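Local coordinates for putative type VI secretion protein (Escherichia coli, PDB 6SKI) that probably acts as a phospholipase toxin, delivered as an effector by the type VI secretion system while bound to the VgrG spike, at residues S94-I102 / I313-L324; E51-K59 / L146-F154. One frame throughout, in Å; residues are numbered along the deposited sequence.

Contact 1: S94-I102 / I313-L324; sequences SYRGYYSNI and IGGGYNPVGSPL
Tyr98 and Ser100 run beside Gly316 and Gly315, with the two chains in opposite directions. The CA atoms of Ser100 and Gly315 are 4.0 Å apart. Two backbone bonds join the chains. Tyr98 N gives a hydrogen to Gly316 O (3.0 Å). Asn101 N, in the first turn of helix 101-108, reaches Gly314 O at 2.7 Å. Glycines at 314 to 316 keep this part of the loop slim. Gly315 has positive phi (80°), and so does Gly316 (132°), which suits residues without a side chain.

Tyr98 is the residue most covered by the other segment, and its ring packs on Pro319. Its CG stands anti to the backbone N (chi1 -164°), and this lays the ring across the proline. Pro319 CD sits over the ring centre, 3.8 Å from the centroid, in a CH-pi contact. Tyr99 CD2 lies over the opposite face, nearer the rim. A weak bond ties Tyr98 OH to Glu444. Tyr95 brings its hydroxyl end to the loop. Gly316 O lies near the plane of that ring, 3.0 Å from Tyr95 OH. The same hydroxyl is hydrogen-bonded to Glu326, which also takes the N-H of Asn318. At the outer end, Leu324 CD1 packs on Arg96 CB (3.8 Å).

Asn101 ND2 bonds to Ala417 O, and only weakly to Ile313 O (3.0 Å). Ser100 precedes helix 101-108, but its OG makes no capping bond and is hydrogen-bonded to Asp44 OD1. The side chain of Ile313 packs on strand 278-284 and helix 416-431. It also lies near, without touching, Ser197, His310 and Asp245, which may form a Ser-His-Asp triad. This is consistent with an alpha/beta-hydrolase catalytic domain, with 313-324 as the loop that follows the probable triad histidine.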
ATOM      1  N   SER A  94      19.069   5.848  -4.397  1.00 59.61           N
ATOM      2  CA  SER A  94      18.515   5.291  -3.171  1.00 59.61           C
ATOM      3  C   SER A  94      18.047   3.859  -3.382  1.00 59.61           C
ATOM      4  O   SER A  94      18.293   3.263  -4.430  1.00 59.61           O
ATOM      5  CB  SER A  94      17.356   6.151  -2.663  1.00 59.61           C
ATOM      6  OG  SER A  94      17.798   7.077  -1.687  1.00 59.61           O
ATOM      7  N   TYR A  95      17.370   3.315  -2.377  1.00 57.14           N
ATOM      8  CA  TYR A  95      16.885   1.946  -2.448  1.00 57.14           C
ATOM      9  C   TYR A  95      15.676   1.857  -3.369  1.00 57.14           C
ATOM     10  O   TYR A  95      14.734   2.646  -3.253  1.00 57.14           O
ATOM     11  CB  TYR A  95      16.524   1.445  -1.051  1.00 57.14           C
ATOM     12  CG  TYR A  95      15.796   0.120  -1.028  1.00 57.14           C
ATOM     13  CD1 TYR A  95      14.430   0.063  -0.798  1.00 57.14           C
ATOM     14  CD2 TYR A  95      16.475  -1.070  -1.227  1.00 57.14           C
ATOM     15  CE1 TYR A  95      13.761  -1.143  -0.773  1.00 57.14           C
ATOM     16  CE2 TYR A  95      15.816  -2.280  -1.204  1.00 57.14           C
ATOM     17  CZ  TYR A  95      14.459  -2.312  -0.976  1.00 57.14           C
ATOM     18  OH  TYR A  95      13.797  -3.516  -0.953  1.00 57.14           O
ATOM     19  N   ARG A  96      15.706   0.899  -4.288  1.00 57.78           N
ATOM     20  CA  ARG A  96      14.556   0.558  -5.111  1.00 57.78           C
ATOM     21  C   ARG A  96      14.016  -0.797  -4.685  1.00 57.78           C
ATOM     22  O   ARG A  96      14.774  -1.761  -4.545  1.00 57.78           O
ATOM     23  CB  ARG A  96      14.915   0.524  -6.595  1.00 57.78           C
ATOM     24  CG  ARG A  96      13.699   0.513  -7.501  1.00 57.78           C
ATOM     25  CD  ARG A  96      14.022  -0.044  -8.876  1.00 57.78           C
ATOM     26  NE  ARG A  96      13.051   0.368  -9.887  1.00 57.78           N
ATOM     27  CZ  ARG A  96      12.863   1.621 -10.295  1.00 57.78           C
ATOM     28  NH1 ARG A  96      13.593   2.611  -9.799  1.00 57.78           N
ATOM     29  NH2 ARG A  96      11.949   1.882 -11.217  1.00 57.78           N
ATOM     30  N   GLY A  97      12.700  -0.869  -4.490  1.00 54.42           N
ATOM     31  CA  GLY A  97      12.065  -2.098  -4.073  1.00 54.42           C
ATOM     32  C   GLY A  97      11.716  -2.992  -5.244  1.00 54.42           C
ATOM     33  O   GLY A  97      11.965  -2.684  -6.407  1.00 54.42           O
ATOM     34  N   TYR A  98      11.126  -4.129  -4.913  1.00 51.20           N
ATOM     35  CA  TYR A  98      10.681  -5.108  -5.889  1.00 51.20           C
ATOM     36  C   TYR A  98       9.159  -5.089  -5.947  1.00 51.20           C
ATOM     37  O   TYR A  98       8.498  -4.328  -5.240  1.00 51.20           O
ATOM     38  CB  TYR A  98      11.218  -6.494  -5.529  1.00 51.20           C
ATOM     39  CG  TYR A  98      11.148  -7.517  -6.636  1.00 51.20           C
ATOM     40  CD1 TYR A  98      11.670  -7.252  -7.888  1.00 51.20           C
ATOM     41  CD2 TYR A  98      10.574  -8.759  -6.417  1.00 51.20           C
ATOM     42  CE1 TYR A  98      11.612  -8.189  -8.895  1.00 51.20           C
ATOM     43  CE2 TYR A  98      10.514  -9.701  -7.416  1.00 51.20           C
ATOM     44  CZ  TYR A  98      11.033  -9.412  -8.653  1.00 51.20           C
ATOM     45  OH  TYR A  98      10.972 -10.352  -9.653  1.00 51.20           O
ATOM     46  N   TYR A  99       8.607  -5.934  -6.808  1.00 49.13           N
ATOM     47  CA  TYR A  99       7.161  -6.051  -6.911  1.00 49.13           C
ATOM     48  C   TYR A  99       6.576  -6.497  -5.579  1.00 49.13           C
ATOM     49  O   TYR A  99       7.072  -7.432  -4.946  1.00 49.13           O
ATOM     50  CB  TYR A  99       6.802  -7.047  -8.009  1.00 49.13           C
ATOM     51  CG  TYR A  99       7.094  -6.541  -9.395  1.00 49.13           C
ATOM     52  CD1 TYR A  99       6.661  -5.290  -9.801  1.00 49.13           C
ATOM     53  CD2 TYR A  99       7.813  -7.309 -10.296  1.00 49.13           C
ATOM     54  CE1 TYR A  99       6.927  -4.821 -11.066  1.00 49.13           C
ATOM     55  CE2 TYR A  99       8.087  -6.848 -11.564  1.00 49.13           C
ATOM     56  CZ  TYR A  99       7.640  -5.604 -11.945  1.00 49.13           C
ATOM     57  OH  TYR A  99       7.909  -5.137 -13.210  1.00 49.13           O
ATOM     58  N   SER A 100       5.518  -5.820  -5.151  1.00 44.98           N
ATOM     59  CA  SER A 100       4.863  -6.156  -3.895  1.00 44.98           C
ATOM     60  C   SER A 100       3.878  -7.290  -4.139  1.00 44.98           C
ATOM     61  O   SER A 100       3.749  -7.809  -5.250  1.00 44.98           O
ATOM     62  CB  SER A 100       4.177  -4.931  -3.304  1.00 44.98           C
ATOM     63  OG  SER A 100       3.600  -4.135  -4.319  1.00 44.98           O
ATOM     64  N   ASN A 101       3.150  -7.679  -3.100  1.00 42.82           N
ATOM     65  CA  ASN A 101       2.122  -8.695  -3.243  1.00 42.82           C
ATOM     66  C   ASN A 101       0.838  -8.126  -3.819  1.00 42.82           C
ATOM     67  O   ASN A 101       0.012  -8.889  -4.326  1.00 42.82           O
ATOM     68  CB  ASN A 101       1.833  -9.345  -1.889  1.00 42.82           C
ATOM     69  CG  ASN A 101       2.781 -10.475  -1.576  1.00 42.82           C
ATOM     70  OD1 ASN A 101       3.496 -10.958  -2.448  1.00 42.82           O
ATOM     71  ND2 ASN A 101       2.800 -10.899  -0.322  1.00 42.82           N
ATOM     72  N   ILE A 102       0.668  -6.805  -3.772  1.00 42.53           N
ATOM     73  CA  ILE A 102      -0.461  -6.176  -4.442  1.00 42.53           C
ATOM     74  C   ILE A 102      -0.272  -6.232  -5.950  1.00 42.53           C
ATOM     75  O   ILE A 102      -1.231  -6.426  -6.702  1.00 42.53           O
ATOM     76  CB  ILE A 102      -0.638  -4.734  -3.936  1.00 42.53           C
ATOM     77  CG1 ILE A 102      -0.947  -4.740  -2.441  1.00 42.53           C
ATOM     78  CG2 ILE A 102      -1.736  -4.027  -4.700  1.00 42.53           C
ATOM     79  CD1 ILE A 102      -2.189  -5.508  -2.093  1.00 42.53           C
ATOM     80  N   ILE A 313       5.868  -9.473   4.343  1.00 44.28           N
ATOM     81  CA  ILE A 313       4.450  -9.775   4.360  1.00 44.28           C
ATOM     82  C   ILE A 313       3.759  -9.171   3.149  1.00 44.28           C
ATOM     83  O   ILE A 313       2.932  -9.818   2.508  1.00 44.28           O
ATOM     84  CB  ILE A 313       3.801  -9.279   5.671  1.00 44.28           C
ATOM     85  CG1 ILE A 313       4.503  -9.898   6.877  1.00 44.28           C
ATOM     86  CG2 ILE A 313       2.319  -9.574   5.681  1.00 44.28           C
ATOM     87  CD1 ILE A 313       4.339 -11.380   7.004  1.00 44.28           C
ATOM     88  N   GLY A 314       4.105  -7.936   2.807  1.00 43.57           N
ATOM     89  CA  GLY A 314       3.513  -7.315   1.648  1.00 43.57           C
ATOM     90  C   GLY A 314       4.351  -7.327   0.396  1.00 43.57           C
ATOM     91  O   GLY A 314       3.918  -6.783  -0.623  1.00 43.57           O
ATOM     92  N   GLY A 315       5.535  -7.923   0.431  1.00 43.68           N
ATOM     93  CA  GLY A 315       6.410  -7.942  -0.719  1.00 43.68           C
ATOM     94  C   GLY A 315       7.182  -6.645  -0.879  1.00 43.68           C
ATOM     95  O   GLY A 315       6.853  -5.612  -0.300  1.00 43.68           O
ATOM     96  N   GLY A 316       8.232  -6.705  -1.690  1.00 46.95           N
ATOM     97  CA  GLY A 316       9.003  -5.509  -1.951  1.00 46.95           C
ATOM     98  C   GLY A 316      10.501  -5.678  -1.833  1.00 46.95           C
ATOM     99  O   GLY A 316      11.246  -4.701  -1.938  1.00 46.95           O
ATOM    100  N   TYR A 317      10.957  -6.905  -1.610  1.00 47.95           N
ATOM    101  CA  TYR A 317      12.375  -7.202  -1.478  1.00 47.95           C
ATOM    102  C   TYR A 317      12.867  -7.876  -2.750  1.00 47.95           C
ATOM    103  O   TYR A 317      12.236  -8.817  -3.240  1.00 47.95           O
ATOM    104  CB  TYR A 317      12.642  -8.098  -0.271  1.00 47.95           C
ATOM    105  CG  TYR A 317      12.609  -7.378   1.055  1.00 47.95           C
ATOM    106  CD1 TYR A 317      13.413  -6.275   1.289  1.00 47.95           C
ATOM    107  CD2 TYR A 317      11.790  -7.815   2.080  1.00 47.95           C
ATOM    108  CE1 TYR A 317      13.390  -5.622   2.499  1.00 47.95           C
ATOM    109  CE2 TYR A 317      11.765  -7.171   3.295  1.00 47.95           C
ATOM    110  CZ  TYR A 317      12.563  -6.074   3.499  1.00 47.95           C
ATOM    111  OH  TYR A 317      12.537  -5.429   4.711  1.00 47.95           O
ATOM    112  N   ASN A 318      13.985  -7.389  -3.279  1.00 50.46           N
ATOM    113  CA  ASN A 318      14.518  -7.921  -4.523  1.00 50.46           C
ATOM    114  C   ASN A 318      15.066  -9.333  -4.324  1.00 50.46           C
ATOM    115  O   ASN A 318      15.496  -9.695  -3.225  1.00 50.46           O
ATOM    116  CB  ASN A 318      15.600  -6.998  -5.071  1.00 50.46           C
ATOM    117  CG  ASN A 318      15.236  -5.543  -4.936  1.00 50.46           C
ATOM    118  OD1 ASN A 318      15.154  -5.012  -3.836  1.00 50.46           O
ATOM    119  ND2 ASN A 318      14.995  -4.889  -6.063  1.00 50.46           N
ATOM    120  N   PRO A 319      15.052 -10.154  -5.371  1.00 52.02           N
ATOM    121  CA  PRO A 319      15.517 -11.536  -5.242  1.00 52.02           C
ATOM    122  C   PRO A 319      17.017 -11.625  -5.002  1.00 52.02           C
ATOM    123  O   PRO A 319      17.762 -10.652  -5.130  1.00 52.02           O
ATOM    124  CB  PRO A 319      15.135 -12.152  -6.593  1.00 52.02           C
ATOM    125  CG  PRO A 319      14.006 -11.290  -7.064  1.00 52.02           C
ATOM    126  CD  PRO A 319      14.477  -9.922  -6.704  1.00 52.02           C
ATOM    127  N   VAL A 320      17.449 -12.838  -4.648  1.00 53.87           N
ATOM    128  CA  VAL A 320      18.830 -13.070  -4.235  1.00 53.87           C
ATOM    129  C   VAL A 320      19.807 -12.792  -5.372  1.00 53.87           C
ATOM    130  O   VAL A 320      20.899 -12.253  -5.153  1.00 53.87           O
ATOM    131  CB  VAL A 320      18.980 -14.504  -3.693  1.00 53.87           C
ATOM    132  CG1 VAL A 320      20.372 -15.045  -3.957  1.00 53.87           C
ATOM    133  CG2 VAL A 320      18.694 -14.525  -2.213  1.00 53.87           C
ATOM    134  N   GLY A 321      19.445 -13.146  -6.599  1.00 56.29           N
ATOM    135  CA  GLY A 321      20.376 -13.041  -7.702  1.00 56.29           C
ATOM    136  C   GLY A 321      20.328 -11.749  -8.486  1.00 56.29           C
ATOM    137  O   GLY A 321      21.104 -11.593  -9.434  1.00 56.29           O
ATOM    138  N   SER A 322      19.456 -10.816  -8.122  1.00 57.23           N
ATOM    139  CA  SER A 322      19.373  -9.556  -8.833  1.00 57.23           C
ATOM    140  C   SER A 322      20.571  -8.672  -8.496  1.00 57.23           C
ATOM    141  O   SER A 322      21.246  -8.881  -7.486  1.00 57.23           O
ATOM    142  CB  SER A 322      18.074  -8.836  -8.483  1.00 57.23           C
ATOM    143  OG  SER A 322      17.889  -8.778  -7.081  1.00 57.23           O
ATOM    144  N   PRO A 323      20.862  -7.682  -9.341  1.00 57.80           N
ATOM    145  CA  PRO A 323      21.856  -6.668  -8.960  1.00 57.80           C
ATOM    146  C   PRO A 323      21.441  -5.855  -7.751  1.00 57.80           C
ATOM    147  O   PRO A 323      22.304  -5.265  -7.090  1.00 57.80           O
ATOM    148  CB  PRO A 323      21.943  -5.796 -10.217  1.00 57.80           C
ATOM    149  CG  PRO A 323      21.651  -6.763 -11.314  1.00 57.80           C
ATOM    150  CD  PRO A 323      20.494  -7.554 -10.760  1.00 57.80           C
ATOM    151  N   LEU A 324      20.147  -5.812  -7.442  1.00 55.61           N
ATOM    152  CA  LEU A 324      19.618  -5.085  -6.297  1.00 55.61           C
ATOM    153  C   LEU A 324      19.371  -6.021  -5.121  1.00 55.61           C
ATOM    154  O   LEU A 324      18.472  -5.792  -4.310  1.00 55.61           O
ATOM    155  CB  LEU A 324      18.332  -4.356  -6.678  1.00 55.61           C
ATOM    156  CG  LEU A 324      18.482  -3.048  -7.451  1.00 55.61           C
ATOM    157  CD1 LEU A 324      17.128  -2.406  -7.670  1.00 55.61           C
ATOM    158  CD2 LEU A 324      19.406  -2.098  -6.713  1.00 55.61           C
TER

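Contact 2: E51-K59 / L146-F154; sequences ENTASRLMK and LGTSILDIF
Ile153 touches four residues of 51-59: Asn52, Ala54, Ser55 and Met58. Its CG1 meets Ala54 CB at 3.5 Å. CD1 points at the amide of Asn52, and CG2 touches Ser55 OG and Met58 SD. Ala54 has only a methyl group, and its CA comes within 4.7 Å of Ile150 CA. The two short helical segments cross at -77°, with axes 8.4 Å apart.

Met58 reaches past Ile150 and Ile153 to Phe154. Its CG passes Ile150 CG2 at 3.6 Å. The chain then bends at chi3 (88°), which brings CE to the edge of the Phe154 ring, 3.9 Å from CD2. At the other end, Leu57 CD1 lies against both methyls of Leu146 and is 3.6 Å from CD2. Ile150 CD1 touches Leu57 CB.

Further out, Asn52 caps helix 53-58. Its OD1 accepts the N-H of Ser55 at 3.0 Å. Ser55 OG is hydrogen-bonded to Arg198. Lys59 folds back to Glu51 in a salt bridge away from the interface. Ile511 of strand 509-511 adds to the apolar surface at Leu146 and Ile150, and Pro265 touches Phe154.

No hydrogen bond crosses between the two segments. Asn52 OD1 is taken up by Ser55 N, and Ser55 OG by Arg198. The contact therefore rests on shape and apolar packing.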
ATOM      1  N   GLU A  51      11.439   5.426  -3.249  1.00 58.94           N
ATOM      2  CA  GLU A  51      10.636   6.329  -2.440  1.00 58.94           C
ATOM      3  C   GLU A  51      10.996   7.770  -2.771  1.00 58.94           C
ATOM      4  O   GLU A  51      12.174   8.114  -2.909  1.00 58.94           O
ATOM      5  CB  GLU A  51      10.867   6.052  -0.957  1.00 58.94           C
ATOM      6  CG  GLU A  51       9.715   6.446  -0.064  1.00 58.94           C
ATOM      7  CD  GLU A  51       9.974   6.121   1.391  1.00 58.94           C
ATOM      8  OE1 GLU A  51      11.117   5.742   1.722  1.00 58.94           O
ATOM      9  OE2 GLU A  51       9.037   6.239   2.204  1.00 58.94           O
ATOM     10  N   ASN A  52       9.982   8.619  -2.900  1.00 56.96           N
ATOM     11  CA  ASN A  52      10.251  10.001  -3.258  1.00 56.96           C
ATOM     12  C   ASN A  52      10.842  10.756  -2.072  1.00 56.96           C
ATOM     13  O   ASN A  52      10.832  10.287  -0.932  1.00 56.96           O
ATOM     14  CB  ASN A  52       8.986  10.695  -3.768  1.00 56.96           C
ATOM     15  CG  ASN A  52       7.815  10.570  -2.816  1.00 56.96           C
ATOM     16  OD1 ASN A  52       7.987  10.412  -1.610  1.00 56.96           O
ATOM     17  ND2 ASN A  52       6.610  10.650  -3.359  1.00 56.96           N
ATOM     18  N   THR A  53      11.376  11.943  -2.362  1.00 56.87           N
ATOM     19  CA  THR A  53      12.047  12.727  -1.332  1.00 56.87           C
ATOM     20  C   THR A  53      11.094  13.086  -0.199  1.00 56.87           C
ATOM     21  O   THR A  53      11.489  13.103   0.971  1.00 56.87           O
ATOM     22  CB  THR A  53      12.652  13.987  -1.949  1.00 56.87           C
ATOM     23  OG1 THR A  53      13.698  13.617  -2.854  1.00 56.87           O
ATOM     24  CG2 THR A  53      13.234  14.890  -0.878  1.00 56.87           C
ATOM     25  N   ALA A  54       9.830  13.362  -0.525  1.00 55.96           N
ATOM     26  CA  ALA A  54       8.889  13.830   0.485  1.00 55.96           C
ATOM     27  C   ALA A  54       8.626  12.770   1.549  1.00 55.96           C
ATOM     28  O   ALA A  54       8.552  13.087   2.739  1.00 55.96           O
ATOM     29  CB  ALA A  54       7.589  14.267  -0.182  1.00 55.96           C
ATOM     30  N   SER A  55       8.484  11.507   1.143  1.00 56.13           N
ATOM     31  CA  SER A  55       8.267  10.431   2.108  1.00 56.13           C
ATOM     32  C   SER A  55       9.489  10.233   2.998  1.00 56.13           C
ATOM     33  O   SER A  55       9.379  10.101   4.227  1.00 56.13           O
ATOM     34  CB  SER A  55       7.936   9.140   1.364  1.00 56.13           C
ATOM     35  OG  SER A  55       6.544   8.990   1.171  1.00 56.13           O
ATOM     36  N   ARG A  56      10.671  10.201   2.382  1.00 57.11           N
ATOM     37  CA  ARG A  56      11.905  10.035   3.137  1.00 57.11           C
ATOM     38  C   ARG A  56      12.092  11.169   4.134  1.00 57.11           C
ATOM     39  O   ARG A  56      12.598  10.955   5.240  1.00 57.11           O
ATOM     40  CB  ARG A  56      13.084   9.959   2.171  1.00 57.11           C
ATOM     41  CG  ARG A  56      13.059   8.731   1.281  1.00 57.11           C
ATOM     42  CD  ARG A  56      14.393   8.520   0.596  1.00 57.11           C
ATOM     43  NE  ARG A  56      15.166   9.754   0.527  1.00 57.11           N
ATOM     44  CZ  ARG A  56      15.305  10.482  -0.576  1.00 57.11           C
ATOM     45  NH1 ARG A  56      14.719  10.101  -1.702  1.00 57.11           N
ATOM     46  NH2 ARG A  56      16.027  11.593  -0.553  1.00 57.11           N
ATOM     47  N   LEU A  57      11.681  12.383   3.763  1.00 55.07           N
ATOM     48  CA  LEU A  57      11.782  13.506   4.687  1.00 55.07           C
ATOM     49  C   LEU A  57      10.714  13.441   5.767  1.00 55.07           C
ATOM     50  O   LEU A  57      10.962  13.859   6.901  1.00 55.07           O
ATOM     51  CB  LEU A  57      11.684  14.827   3.930  1.00 55.07           C
ATOM     52  CG  LEU A  57      12.834  15.117   2.973  1.00 55.07           C
ATOM     53  CD1 LEU A  57      12.666  16.481   2.347  1.00 55.07           C
ATOM     54  CD2 LEU A  57      14.155  15.011   3.699  1.00 55.07           C
ATOM     55  N   MET A  58       9.527  12.927   5.440  1.00 54.84           N
ATOM     56  CA  MET A  58       8.526  12.674   6.467  1.00 54.84           C
ATOM     57  C   MET A  58       9.063  11.729   7.524  1.00 54.84           C
ATOM     58  O   MET A  58       8.703  11.837   8.700  1.00 54.84           O
ATOM     59  CB  MET A  58       7.264  12.083   5.840  1.00 54.84           C
ATOM     60  CG  MET A  58       6.063  12.995   5.851  1.00 54.84           C
ATOM     61  SD  MET A  58       4.568  12.130   5.354  1.00 54.84           S
ATOM     62  CE  MET A  58       4.000  11.491   6.924  1.00 54.84           C
ATOM     63  N   LYS A  59       9.925  10.799   7.119  1.00 52.99           N
ATOM     64  CA  LYS A  59      10.511   9.875   8.085  1.00 52.99           C
ATOM     65  C   LYS A  59      11.412  10.589   9.095  1.00 52.99           C
ATOM     66  O   LYS A  59      11.708  10.028  10.155  1.00 52.99           O
ATOM     67  CB  LYS A  59      11.269   8.767   7.357  1.00 52.99           C
ATOM     68  CG  LYS A  59      10.422   7.523   7.142  1.00 52.99           C
ATOM     69  CD  LYS A  59      11.175   6.427   6.422  1.00 52.99           C
ATOM     70  CE  LYS A  59      11.400   6.782   4.969  1.00 52.99           C
ATOM     71  NZ  LYS A  59      12.350   5.841   4.320  1.00 52.99           N
ATOM     72  N   LEU A 146       8.482  21.579  -1.651  1.00 63.07           N
ATOM     73  CA  LEU A 146       8.849  20.471  -0.775  1.00 63.07           C
ATOM     74  C   LEU A 146       7.923  20.368   0.429  1.00 63.07           C
ATOM     75  O   LEU A 146       7.531  19.265   0.822  1.00 63.07           O
ATOM     76  CB  LEU A 146      10.300  20.617  -0.328  1.00 63.07           C
ATOM     77  CG  LEU A 146      10.851  19.439   0.468  1.00 63.07           C
ATOM     78  CD1 LEU A 146      10.782  18.169  -0.354  1.00 63.07           C
ATOM     79  CD2 LEU A 146      12.273  19.732   0.869  1.00 63.07           C
ATOM     80  N   GLY A 147       7.568  21.499   1.038  1.00 61.59           N
ATOM     81  CA  GLY A 147       6.576  21.460   2.099  1.00 61.59           C
ATOM     82  C   GLY A 147       5.228  20.977   1.604  1.00 61.59           C
ATOM     83  O   GLY A 147       4.562  20.172   2.261  1.00 61.59           O
ATOM     84  N   THR A 148       4.816  21.451   0.428  1.00 61.62           N
ATOM     85  CA  THR A 148       3.581  20.969  -0.176  1.00 61.62           C
ATOM     86  C   THR A 148       3.679  19.487  -0.514  1.00 61.62           C
ATOM     87  O   THR A 148       2.700  18.749  -0.382  1.00 61.62           O
ATOM     88  CB  THR A 148       3.251  21.792  -1.421  1.00 61.62           C
ATOM     89  OG1 THR A 148       3.152  23.175  -1.064  1.00 61.62           O
ATOM     90  CG2 THR A 148       1.933  21.347  -2.030  1.00 61.62           C
ATOM     91  N   SER A 149       4.859  19.028  -0.935  1.00 59.79           N
ATOM     92  CA  SER A 149       5.040  17.609  -1.228  1.00 59.79           C
ATOM     93  C   SER A 149       4.927  16.756   0.029  1.00 59.79           C
ATOM     94  O   SER A 149       4.307  15.685   0.009  1.00 59.79           O
ATOM     95  CB  SER A 149       6.395  17.388  -1.894  1.00 59.79           C
ATOM     96  OG  SER A 149       6.307  17.540  -3.297  1.00 59.79           O
ATOM     97  N   ILE A 150       5.501  17.224   1.137  1.00 58.63           N
ATOM     98  CA  ILE A 150       5.427  16.472   2.380  1.00 58.63           C
ATOM     99  C   ILE A 150       4.006  16.490   2.923  1.00 58.63           C
ATOM    100  O   ILE A 150       3.553  15.508   3.519  1.00 58.63           O
ATOM    101  CB  ILE A 150       6.436  17.041   3.391  1.00 58.63           C
ATOM    102  CG1 ILE A 150       7.860  16.864   2.871  1.00 58.63           C
ATOM    103  CG2 ILE A 150       6.301  16.368   4.742  1.00 58.63           C
ATOM    104  CD1 ILE A 150       8.914  17.393   3.805  1.00 58.63           C
ATOM    105  N   LEU A 151       3.268  17.575   2.689  1.00 61.12           N
ATOM    106  CA  LEU A 151       1.863  17.606   3.075  1.00 61.12           C
ATOM    107  C   LEU A 151       1.016  16.711   2.184  1.00 61.12           C
ATOM    108  O   LEU A 151       0.009  16.161   2.640  1.00 61.12           O
ATOM    109  CB  LEU A 151       1.336  19.038   3.025  1.00 61.12           C
ATOM    110  CG  LEU A 151       1.307  19.779   4.357  1.00 61.12           C
ATOM    111  CD1 LEU A 151       0.851  21.207   4.154  1.00 61.12           C
ATOM    112  CD2 LEU A 151       0.411  19.054   5.340  1.00 61.12           C
ATOM    113  N   ASP A 152       1.404  16.569   0.917  1.00 60.68           N
ATOM    114  CA  ASP A 152       0.713  15.659   0.016  1.00 60.68           C
ATOM    115  C   ASP A 152       0.905  14.215   0.450  1.00 60.68           C
ATOM    116  O   ASP A 152      -0.034  13.414   0.401  1.00 60.68           O
ATOM    117  CB  ASP A 152       1.220  15.861  -1.409  1.00 60.68           C
ATOM    118  CG  ASP A 152       0.530  17.007  -2.116  1.00 60.68           C
ATOM    119  OD1 ASP A 152       0.894  17.300  -3.274  1.00 60.68           O
ATOM    120  OD2 ASP A 152      -0.372  17.623  -1.512  1.00 60.68           O
ATOM    121  N   ILE A 153       2.121  13.865   0.868  1.00 57.47           N
ATOM    122  CA  ILE A 153       2.361  12.523   1.392  1.00 57.47           C
ATOM    123  C   ILE A 153       1.637  12.325   2.717  1.00 57.47           C
ATOM    124  O   ILE A 153       1.126  11.236   3.003  1.00 57.47           O
ATOM    125  CB  ILE A 153       3.869  12.258   1.529  1.00 57.47           C
ATOM    126  CG1 ILE A 153       4.567  12.503   0.195  1.00 57.47           C
ATOM    127  CG2 ILE A 153       4.118  10.845   2.009  1.00 57.47           C
ATOM    128  CD1 ILE A 153       4.286  11.448  -0.833  1.00 57.47           C
ATOM    129  N   PHE A 154       1.585  13.365   3.550  1.00 59.68           N
ATOM    130  CA  PHE A 154       0.899  13.253   4.832  1.00 59.68           C
ATOM    131  C   PHE A 154      -0.584  12.969   4.640  1.00 59.68           C
ATOM    132  O   PHE A 154      -1.182  12.195   5.397  1.00 59.68           O
ATOM    133  CB  PHE A 154       1.104  14.532   5.639  1.00 59.68           C
ATOM    134  CG  PHE A 154       0.475  14.499   6.997  1.00 59.68           C
ATOM    135  CD1 PHE A 154      -0.527  15.392   7.329  1.00 59.68           C
ATOM    136  CD2 PHE A 154       0.890  13.583   7.946  1.00 59.68           C
ATOM    137  CE1 PHE A 154      -1.104  15.371   8.576  1.00 59.68           C
ATOM    138  CE2 PHE A 154       0.314  13.555   9.195  1.00 59.68           C
ATOM    139  CZ  PHE A 154      -0.685  14.450   9.511  1.00 59.68           C
TER

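How the contacts relate
The centres of contacts 1 and 2 lie 22 Å apart, and their nearest atoms come to about 4 Å without touching. Their segments alternate along the chain: 51-59, 94-102, 146-154, then 313-324. Segment 51-59 follows strand 22-43 of the mixed sheet, and 313-324 follows strand 303-306 of the same sheet. Contact 1 is made mainly by loops, contact 2 by helices 53-58 and 144-154. Contact 1 lies near the possible triad. Contact 2 is hydrogen-bonded to the same region through Arg198, which begins helix 198-211 right after Ser197. Segments far apart in sequence are thus brought together in one fold, probably close to the catalytic site.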